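D-threo-3-hydroxyaspartate dehydratase (Delftia, PDB 3WQF) deaminates D-threo-3-hydroxyaspartate to oxaloacetate and ammonium, using pyridoxal 5'-phosphate and a divalent metal ion such as manganese, cobalt or nickel. Local coordinates at residues 268-273 against 286-291. Sequence-based numbering, arbitrary orientation.
Sequences LSVLAT and VDAGWM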
ATOM      1  N   LEU B 268      11.766  12.460  -1.057  1.00 43.73           N
ATOM      2  CA  LEU B 268      11.316  11.280  -0.292  1.00 43.15           C
ATOM      3  C   LEU B 268      12.186  10.045  -0.558  1.00 43.79           C
ATOM      4  O   LEU B 268      12.418   9.654  -1.723  1.00 44.05           O
ATOM      5  CB  LEU B 268       9.821  10.975  -0.542  1.00 41.96           C
ATOM      6  CG  LEU B 268       9.170   9.714   0.113  1.00 42.72           C
ATOM      7  CD1 LEU B 268       9.304   9.664   1.647  1.00 41.37           C
ATOM      8  CD2 LEU B 268       7.702   9.445  -0.386  1.00 40.57           C
ATOM      9  N   SER B 269      12.695   9.451   0.523  1.00 43.58           N
ATOM     10  CA  SER B 269      13.486   8.209   0.430  1.00 44.66           C
ATOM     11  C   SER B 269      13.119   7.228   1.572  1.00 45.19           C
ATOM     12  O   SER B 269      12.501   7.664   2.582  1.00 44.14           O
ATOM     13  CB  SER B 269      15.013   8.442   0.229  1.00 45.66           C
ATOM     14  OG  SER B 269      15.665   9.154   1.274  1.00 46.03           O
ATOM     15  N   VAL B 270      13.433   5.929   1.402  1.00 44.41           N
ATOM     16  CA  VAL B 270      13.052   4.934   2.401  1.00 43.15           C
ATOM     17  C   VAL B 270      14.342   4.484   2.964  1.00 45.04           C
ATOM     18  O   VAL B 270      15.141   3.887   2.246  1.00 46.87           O
ATOM     19  CB  VAL B 270      12.158   3.757   1.873  1.00 42.65           C
ATOM     20  CG1 VAL B 270      11.848   2.759   2.989  1.00 42.15           C
ATOM     21  CG2 VAL B 270      10.817   4.281   1.405  1.00 41.68           C
ATOM     22  N   LEU B 271      14.588   4.824   4.233  1.00 45.30           N
ATOM     23  CA  LEU B 271      15.810   4.417   4.937  1.00 44.94           C
ATOM     24  C   LEU B 271      15.743   2.893   5.272  1.00 43.73           C
ATOM     25  O   LEU B 271      14.744   2.409   5.764  1.00 42.24           O
ATOM     26  CB  LEU B 271      16.043   5.316   6.183  1.00 46.06           C
ATOM     27  CG  LEU B 271      17.356   5.168   7.004  1.00 48.46           C
ATOM     28  CD1 LEU B 271      18.626   5.504   6.220  1.00 48.62           C
ATOM     29  CD2 LEU B 271      17.278   6.003   8.281  1.00 49.64           C
ATOM     30  N   ALA B 272      16.788   2.141   4.949  1.00 44.07           N
ATOM     31  CA  ALA B 272      16.730   0.691   5.018  1.00 43.94           C
ATOM     32  C   ALA B 272      18.044   0.153   5.501  1.00 45.90           C
ATOM     33  O   ALA B 272      19.078   0.817   5.409  1.00 48.27           O
ATOM     34  CB  ALA B 272      16.367   0.093   3.666  1.00 42.73           C
ATOM     35  N   THR B 273      18.011  -1.067   6.006  1.00 46.07           N
ATOM     36  CA  THR B 273      19.177  -1.689   6.525  1.00 47.24           C
ATOM     37  C   THR B 273      19.406  -3.018   5.820  1.00 48.18           C
ATOM     38  O   THR B 273      18.444  -3.784   5.614  1.00 47.52           O
ATOM     39  CB  THR B 273      19.050  -1.895   8.059  1.00 47.41           C
ATOM     40  OG1 THR B 273      18.875  -0.609   8.697  1.00 47.37           O
ATOM     41  CG2 THR B 273      20.305  -2.635   8.628  1.00 47.57           C
ATOM     42  N   VAL B 286      17.533  -6.226   2.119  1.00 48.37           N
ATOM     43  CA  VAL B 286      17.173  -5.080   3.000  1.00 48.33           C
ATOM     44  C   VAL B 286      15.791  -5.244   3.656  1.00 47.78           C
ATOM     45  O   VAL B 286      14.924  -5.990   3.174  1.00 47.36           O
ATOM     46  CB  VAL B 286      17.244  -3.691   2.305  1.00 46.68           C
ATOM     47  CG1 VAL B 286      18.676  -3.394   1.870  1.00 47.48           C
ATOM     48  CG2 VAL B 286      16.243  -3.613   1.131  1.00 45.42           C
ATOM     49  N   ASP B 287      15.602  -4.536   4.768  1.00 48.41           N
ATOM     50  CA  ASP B 287      14.351  -4.623   5.529  1.00 46.59           C
ATOM     51  C   ASP B 287      13.238  -3.707   4.981  1.00 46.93           C
ATOM     52  O   ASP B 287      12.170  -3.554   5.640  1.00 48.62           O
ATOM     53  CB  ASP B 287      14.633  -4.329   6.989  1.00 46.23           C
ATOM     54  CG  ASP B 287      15.249  -2.970   7.203  1.00 45.47           C
ATOM     55  OD1 ASP B 287      15.542  -2.244   6.245  1.00 44.41           O
ATOM     56  OD2 ASP B 287      15.481  -2.635   8.361  1.00 46.25           O
ATOM     57  N   ALA B 288      13.442  -3.125   3.780  1.00 46.26           N
ATOM     58  CA  ALA B 288      12.311  -2.445   3.090  1.00 45.92           C
ATOM     59  C   ALA B 288      11.801  -3.320   1.933  1.00 46.38           C
ATOM     60  O   ALA B 288      12.391  -3.298   0.815  1.00 46.88           O
ATOM     61  CB  ALA B 288      12.677  -1.034   2.618  1.00 45.24           C
ATOM     62  N   GLY B 289      10.773  -4.140   2.234  1.00 43.23           N
ATOM     63  CA  GLY B 289      10.049  -4.915   1.243  1.00 40.87           C
ATOM     64  C   GLY B 289       8.912  -4.075   0.687  1.00 40.33           C
ATOM     65  O   GLY B 289       8.951  -2.812   0.820  1.00 38.41           O
ATOM     66  N   TRP B 290       7.916  -4.718   0.040  1.00 38.95           N
ATOM     67  CA  TRP B 290       6.833  -3.912  -0.572  1.00 39.65           C
ATOM     68  C   TRP B 290       5.964  -3.223   0.445  1.00 39.22           C
ATOM     69  O   TRP B 290       5.258  -2.268   0.074  1.00 37.56           O
ATOM     70  CB  TRP B 290       5.975  -4.649  -1.629  1.00 39.73           C
ATOM     71  CG  TRP B 290       5.302  -5.858  -1.066  1.00 40.46           C
ATOM     72  CD1 TRP B 290       5.703  -7.196  -1.190  1.00 42.74           C
ATOM     73  CD2 TRP B 290       4.088  -5.876  -0.243  1.00 40.21           C
ATOM     74  NE1 TRP B 290       4.840  -8.034  -0.500  1.00 44.45           N
ATOM     75  CE2 TRP B 290       3.841  -7.290   0.104  1.00 42.16           C
ATOM     76  CE3 TRP B 290       3.225  -4.896   0.254  1.00 38.64           C
ATOM     77  CZ2 TRP B 290       2.780  -7.668   0.919  1.00 40.65           C
ATOM     78  CZ3 TRP B 290       2.169  -5.298   1.067  1.00 38.88           C
ATOM     79  CH2 TRP B 290       1.952  -6.648   1.381  1.00 39.72           C
ATOM     80  N   MET B 291       5.973  -3.705   1.716  1.00 40.15           N
ATOM     81  CA  MET B 291       5.196  -3.033   2.791  1.00 40.04           C
ATOM     82  C   MET B 291       5.715  -1.592   2.969  1.00 40.36           C
ATOM     83  O   MET B 291       4.911  -0.668   3.037  1.00 40.23           O
ATOM     84  CB  MET B 291       5.201  -3.764   4.147  1.00 40.15           C
ATOM     85  CG  MET B 291       4.203  -3.150   5.148  1.00 39.92           C
ATOM     86  SD  MET B 291       2.442  -3.167   4.656  1.00 40.88           S
ATOM     87  CE  MET B 291       2.081  -4.944   4.848  1.00 40.10           C
TER
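With CG set between its backbone N and carbonyl carbon (chi1 58°) and OD1 nearly eclipsing CA (chi2 -4°), which places that oxygen at the Thr273 N-H, Asp287 turns its acid group back onto Thr273, whose OG1 lies beside its own backbone N. The pair is a worked example of how a side chain can continue a backbone pairing where a strand leaves its sheet. The N-H of Thr273 runs almost straight (171°) to Asp287 OD1 at 2.7 Å, meeting the oxygen from above the carboxylate plane. In return, Asp287 N gives a longer, more bent bond to Thr273 O, 3.1 Å away, and the same carbonyl oxygen receives the CA-H of Val286, with CA 3.2 Å from it. One residue thus engages both the N-H and the C=O of Thr273, once through its carboxylate and once through its main chain.

The other carboxylate oxygen, OD2, hydrogen-bonds Thr20, whose OG1 also bonds Thr273 OG1, and forms a salt bridge with Arg101 of the second subunit; this buried acid is therefore probably held ionised. An asparagine here would probably leave Arg101 of the second subunit without the negative charge it pairs with.

Toward the start of the strand, from Ala272 back to Val270, the contact is apolar. Ala272 CB lies 4.1 Å from Val286 CB and 4.0 Å from Ala288 CB, while Val270 brings its CG1 methyl within 3.9 Å of Ala288 CB. Beyond Ala288 the chain separates from 268-273, and Gly289 takes the N-cap position of the short helix 290-293. The antiparallel hairpin of 268-278 and 283-286, its second strand running into that helix, is part of the mixed β-sheet of the putative serine dehydratase domain, at its contact with the second subunit.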